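Local coordinates for deoxycytidylate deaminase (Cyanophage S-TIM5, PDB 4P9E), which probably deaminates dCMP to dUMP with the help of a zinc ion, like the related deoxycytidylate deaminases, at residues I8-A11 / Y12-A16; G47-S50 / G51-T54. One frame throughout, in Å; residues are numbered along the deposited sequence.

Contact 1: residues I8-A11 / Y12-A16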
loop_
_atom_site.group_PDB
_atom_site.type_symbol
_atom_site.label_atom_id
_atom_site.label_comp_id
_atom_site.label_asym_id
_atom_site.label_seq_id
_atom_site.Cartn_x
_atom_site.Cartn_y
_atom_site.Cartn_z
ATOM N N ILE A 8 8.029 -1.732 27.078
ATOM C CA ILE A 8 7.215 -1.688 25.881
ATOM C C ILE A 8 7.006 -3.108 25.394
ATOM O O ILE A 8 5.932 -3.475 24.937
ATOM C CB ILE A 8 7.894 -0.807 24.807
ATOM C CG1 ILE A 8 7.693 0.668 25.154
ATOM C CG2 ILE A 8 7.364 -1.090 23.419
ATOM C CD1 ILE A 8 8.217 1.615 24.099
ATOM N N LYS A 9 8.059 -3.903 25.517
ATOM C CA LYS A 9 8.023 -5.317 25.204
ATOM C C LYS A 9 6.882 -5.954 25.981
ATOM O O LYS A 9 6.051 -6.691 25.433
ATOM C CB LYS A 9 9.365 -5.926 25.607
ATOM C CG LYS A 9 9.724 -7.218 24.920
ATOM C CD LYS A 9 11.214 -7.533 25.046
ATOM C CE LYS A 9 12.039 -6.914 23.917
ATOM N NZ LYS A 9 13.382 -7.561 23.720
ATOM N N GLU A 10 6.827 -5.620 27.265
ATOM C CA GLU A 10 5.831 -6.158 28.169
ATOM C C GLU A 10 4.421 -5.684 27.829
ATOM O O GLU A 10 3.469 -6.453 27.942
ATOM C CB GLU A 10 6.188 -5.801 29.618
ATOM C CG GLU A 10 5.218 -6.315 30.686
ATOM C CD GLU A 10 5.213 -7.840 30.844
ATOM O OE1 GLU A 10 6.244 -8.494 30.538
ATOM O OE2 GLU A 10 4.161 -8.377 31.285
ATOM N N ALA A 11 4.284 -4.431 27.411
ATOM C CA ALA A 11 2.977 -3.911 27.012
ATOM C C ALA A 11 2.415 -4.680 25.813
ATOM O O ALA A 11 1.212 -4.916 25.729
ATOM C CB ALA A 11 3.047 -2.425 26.714
ATOM N N TYR A 12 3.299 -5.079 24.906
ATOM C CA TYR A 12 2.913 -5.926 23.782
ATOM C C TYR A 12 2.391 -7.275 24.246
ATOM O O TYR A 12 1.327 -7.712 23.821
ATOM C CB TYR A 12 4.084 -6.118 22.821
ATOM C CG TYR A 12 4.429 -4.866 22.057
ATOM C CD1 TYR A 12 3.434 -4.019 21.605
ATOM C CD2 TYR A 12 5.754 -4.525 21.795
ATOM C CE1 TYR A 12 3.739 -2.882 20.901
ATOM C CE2 TYR A 12 6.075 -3.379 21.089
ATOM C CZ TYR A 12 5.063 -2.558 20.649
ATOM O OH TYR A 12 5.361 -1.407 19.951
ATOM N N MET A 13 3.141 -7.931 25.124
ATOM C CA MET A 13 2.719 -9.232 25.618
ATOM C C MET A 13 1.410 -9.125 26.373
ATOM O O MET A 13 0.540 -9.973 26.236
ATOM C CB MET A 13 3.782 -9.878 26.503
ATOM C CG MET A 13 3.516 -11.343 26.795
ATOM S SD MET A 13 3.267 -12.337 25.306
ATOM C CE MET A 13 4.935 -12.718 24.788
ATOM N N LYS A 14 1.244 -8.076 27.154
ATOM C CA LYS A 14 -0.009 -7.933 27.877
ATOM C C LYS A 14 -1.202 -7.677 26.961
ATOM O O LYS A 14 -2.340 -7.946 27.329
ATOM C CB LYS A 14 0.102 -6.850 28.944
ATOM C CG LYS A 14 0.740 -7.346 30.224
ATOM C CD LYS A 14 0.521 -6.356 31.346
ATOM C CE LYS A 14 1.675 -6.373 32.350
ATOM N NZ LYS A 14 1.743 -5.098 33.140
ATOM N N THR A 15 -0.932 -7.166 25.768
ATOM C CA THR A 15 -1.981 -6.876 24.811
ATOM C C THR A 15 -2.411 -8.179 24.179
ATOM O O THR A 15 -3.599 -8.476 24.076
ATOM C CB THR A 15 -1.493 -5.897 23.732
ATOM O OG1 THR A 15 -1.132 -4.654 24.344
ATOM C CG2 THR A 15 -2.585 -5.645 22.678
ATOM N N ALA A 16 -1.433 -8.966 23.763
ATOM C CA ALA A 16 -1.714 -10.314 23.313
ATOM C C ALA A 16 -2.548 -11.061 24.373
ATOM O O ALA A 16 -3.471 -11.792 24.034
ATOM C CB ALA A 16 -0.428 -11.042 23.017
#
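I8 and Y12 lie side by side on helix 6-20, the first helix of a cytidine-deaminase fold, pointing the same way, and their contact is a classic i to i+4 pairing. The methyl CG2 of I8 comes to 3.5 Å from CE2 of the Y12 ring, with CZ slightly farther off. CG2 can do this because it stands anti to its own backbone N, while CG1 lies beside that N and anti to the carbonyl carbon. One face of the same ring lies over the carbonyl oxygen of I8, at 3.3 Å from Y12 CD2. That oxygen also accepts the backbone N-H of Y12, so backbone and ring of one residue both gather round it. Beyond the pair, the Y12 ring meets F92 with the planes at about 50° and touches V35, which sets this face of the helix against the sheet.

Two residues further along, the side chains of E10 and K14 slant across each other in a second i to i+4 pair. Their charged atoms OE2 and NZ are 4.5 Å apart, too far for a salt bridge; the touch is between OE2 of E10 and CE of K14 at 3.4 Å, while the salt bridge of E10 runs through OE1 to R116. A second subunit packs its L18 on K14 and T15. With chi1 at -62°, the T15 hydroxyl turns back along the helix, and OG1 donates to A11 O at 2.7 Å, the C=O...O angle being 149°.

Contact 2: residues G47-S50 / G51-T54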
loop_
_atom_site.group_PDB
_atom_site.type_symbol
_atom_site.label_atom_id
_atom_site.label_comp_id
_atom_site.label_asym_id
_atom_site.label_seq_id
_atom_site.Cartn_x
_atom_site.Cartn_y
_atom_site.Cartn_z
ATOM N N GLY A 47 -10.054 -19.338 17.605
ATOM C CA GLY A 47 -11.476 -19.557 17.487
ATOM C C GLY A 47 -11.958 -19.848 16.088
ATOM O O GLY A 47 -11.181 -20.014 15.159
ATOM N N THR A 48 -13.273 -19.906 15.956
ATOM C CA THR A 48 -13.941 -20.220 14.695
ATOM C C THR A 48 -14.046 -18.996 13.791
ATOM O O THR A 48 -14.088 -17.856 14.271
ATOM C CB THR A 48 -15.372 -20.762 14.938
ATOM O OG1 THR A 48 -16.217 -19.712 15.436
ATOM C CG2 THR A 48 -15.340 -21.913 15.918
ATOM N N PRO A 49 -14.115 -19.255 12.492
ATOM C CA PRO A 49 -14.132 -18.210 11.474
ATOM C C PRO A 49 -15.393 -17.383 11.570
ATOM O O PRO A 49 -16.414 -17.879 12.028
ATOM C CB PRO A 49 -14.125 -19.006 10.174
ATOM C CG PRO A 49 -13.401 -20.237 10.512
ATOM C CD PRO A 49 -13.769 -20.566 11.922
ATOM N N SER A 50 -15.321 -16.040 11.198
ATOM C CA SER A 50 -16.447 -15.134 11.286
ATOM C C SER A 50 -17.589 -15.679 10.450
ATOM O O SER A 50 -17.446 -15.879 9.245
ATOM C CB SER A 50 -16.037 -13.752 10.798
ATOM O OG SER A 50 -15.049 -13.201 11.654
ATOM N N GLY A 51 -18.744 -15.855 11.085
ATOM C CA GLY A 51 -19.924 -16.389 10.426
ATOM C C GLY A 51 -20.079 -17.895 10.496
ATOM O O GLY A 51 -21.026 -18.459 9.962
ATOM N N PHE A 52 -19.189 -18.545 11.228
ATOM C CA PHE A 52 -19.336 -19.957 11.540
ATOM C C PHE A 52 -20.467 -20.111 12.545
ATOM O O PHE A 52 -20.823 -19.156 13.231
ATOM C CB PHE A 52 -18.048 -20.488 12.151
ATOM C CG PHE A 52 -17.875 -21.968 12.025
ATOM C CD1 PHE A 52 -17.855 -22.572 10.785
ATOM C CD2 PHE A 52 -17.706 -22.753 13.145
ATOM C CE1 PHE A 52 -17.682 -23.931 10.670
ATOM C CE2 PHE A 52 -17.533 -24.111 13.031
ATOM C CZ PHE A 52 -17.522 -24.700 11.792
ATOM N N HIS A 53 -21.105 -21.274 12.552
ATOM C CA HIS A 53 -22.338 -21.445 13.308
ATOM C C HIS A 53 -22.079 -21.657 14.791
ATOM O O HIS A 53 -22.558 -20.895 15.625
ATOM C CB HIS A 53 -23.184 -22.581 12.729
ATOM C CG HIS A 53 -22.501 -23.909 12.746
ATOM N ND1 HIS A 53 -22.399 -24.680 13.884
ATOM C CD2 HIS A 53 -21.881 -24.606 11.765
ATOM C CE1 HIS A 53 -21.744 -25.791 13.602
ATOM N NE2 HIS A 53 -21.420 -25.772 12.323
ATOM N N THR A 54 -21.317 -22.691 15.117
ATOM C CA THR A 54 -20.986 -22.963 16.504
ATOM C C THR A 54 -19.823 -22.092 16.937
ATOM O O THR A 54 -18.815 -22.010 16.244
ATOM C CB THR A 54 -20.589 -24.421 16.701
ATOM O OG1 THR A 54 -19.799 -24.541 17.887
ATOM C CG2 THR A 54 -19.782 -24.912 15.517
#
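The F52 ring takes T48 CB and P49 CD at oblique angles, and its CE2 lies 4.3 Å above one face of the H53 imidazole, offset toward the rim. T48 and F52 cross at about a right angle: CB of T48 approaches CD2 of F52 to 3.6 Å, and the methyl CG2 of T48 meets the same ring carbon. A chi1 of -157°, with CG anti to the backbone N, carries the F52 ring across T48. The T48 methyl also packs against the carbonyl oxygen of T54, 3.5 Å from CG2 to O.

The backbone brings these groups together through a type II beta turn from P49 to F52. Its closing hydrogen bond runs from F52 N to P49 O over 3.0 Å, with the donor tilted 34° out of the carbonyl plane. G51, at the third position, takes the positive phi that a type II turn requires there, and glycine adopts it readily. In nucleotide complexes of this protein G47 and T48 bind both dCMP and dTTP, S50 binds dCMP and G51 binds dTTP; none is bound to this chain.

A third subunit meets the turn: its Q107 accepts a hydrogen bond from S50 N, and its L131 packs on P49 and F52. Within the chain, the turn lies in the loop between strand 39-45 and helix 71-80, where L69 backs P49 and F67 touches F52.

Contacts 1 and 2 do not touch: their centres are 27 Å apart and their nearest atoms about 12 Å. Contact 1 precedes contact 2 in the chain, and strand 39-45 runs between them in sequence, carrying H43 and W45, which bind dCMP and dTTP in other structures of this protein. Contact 1 borders such residues: the side chain of T15 lies about 6 Å from that of H43, that of I8 about 5 Å from that of K5, a dTTP-binding residue, and I8 packs on W45 of the second subunit. Contact 2 supplies nucleotide-binding residues itself. The zinc held by H70, C98 and C101 is about 14 Å from the side chain of P49. Each contact also meets a different neighbouring subunit of the six-chain assembly.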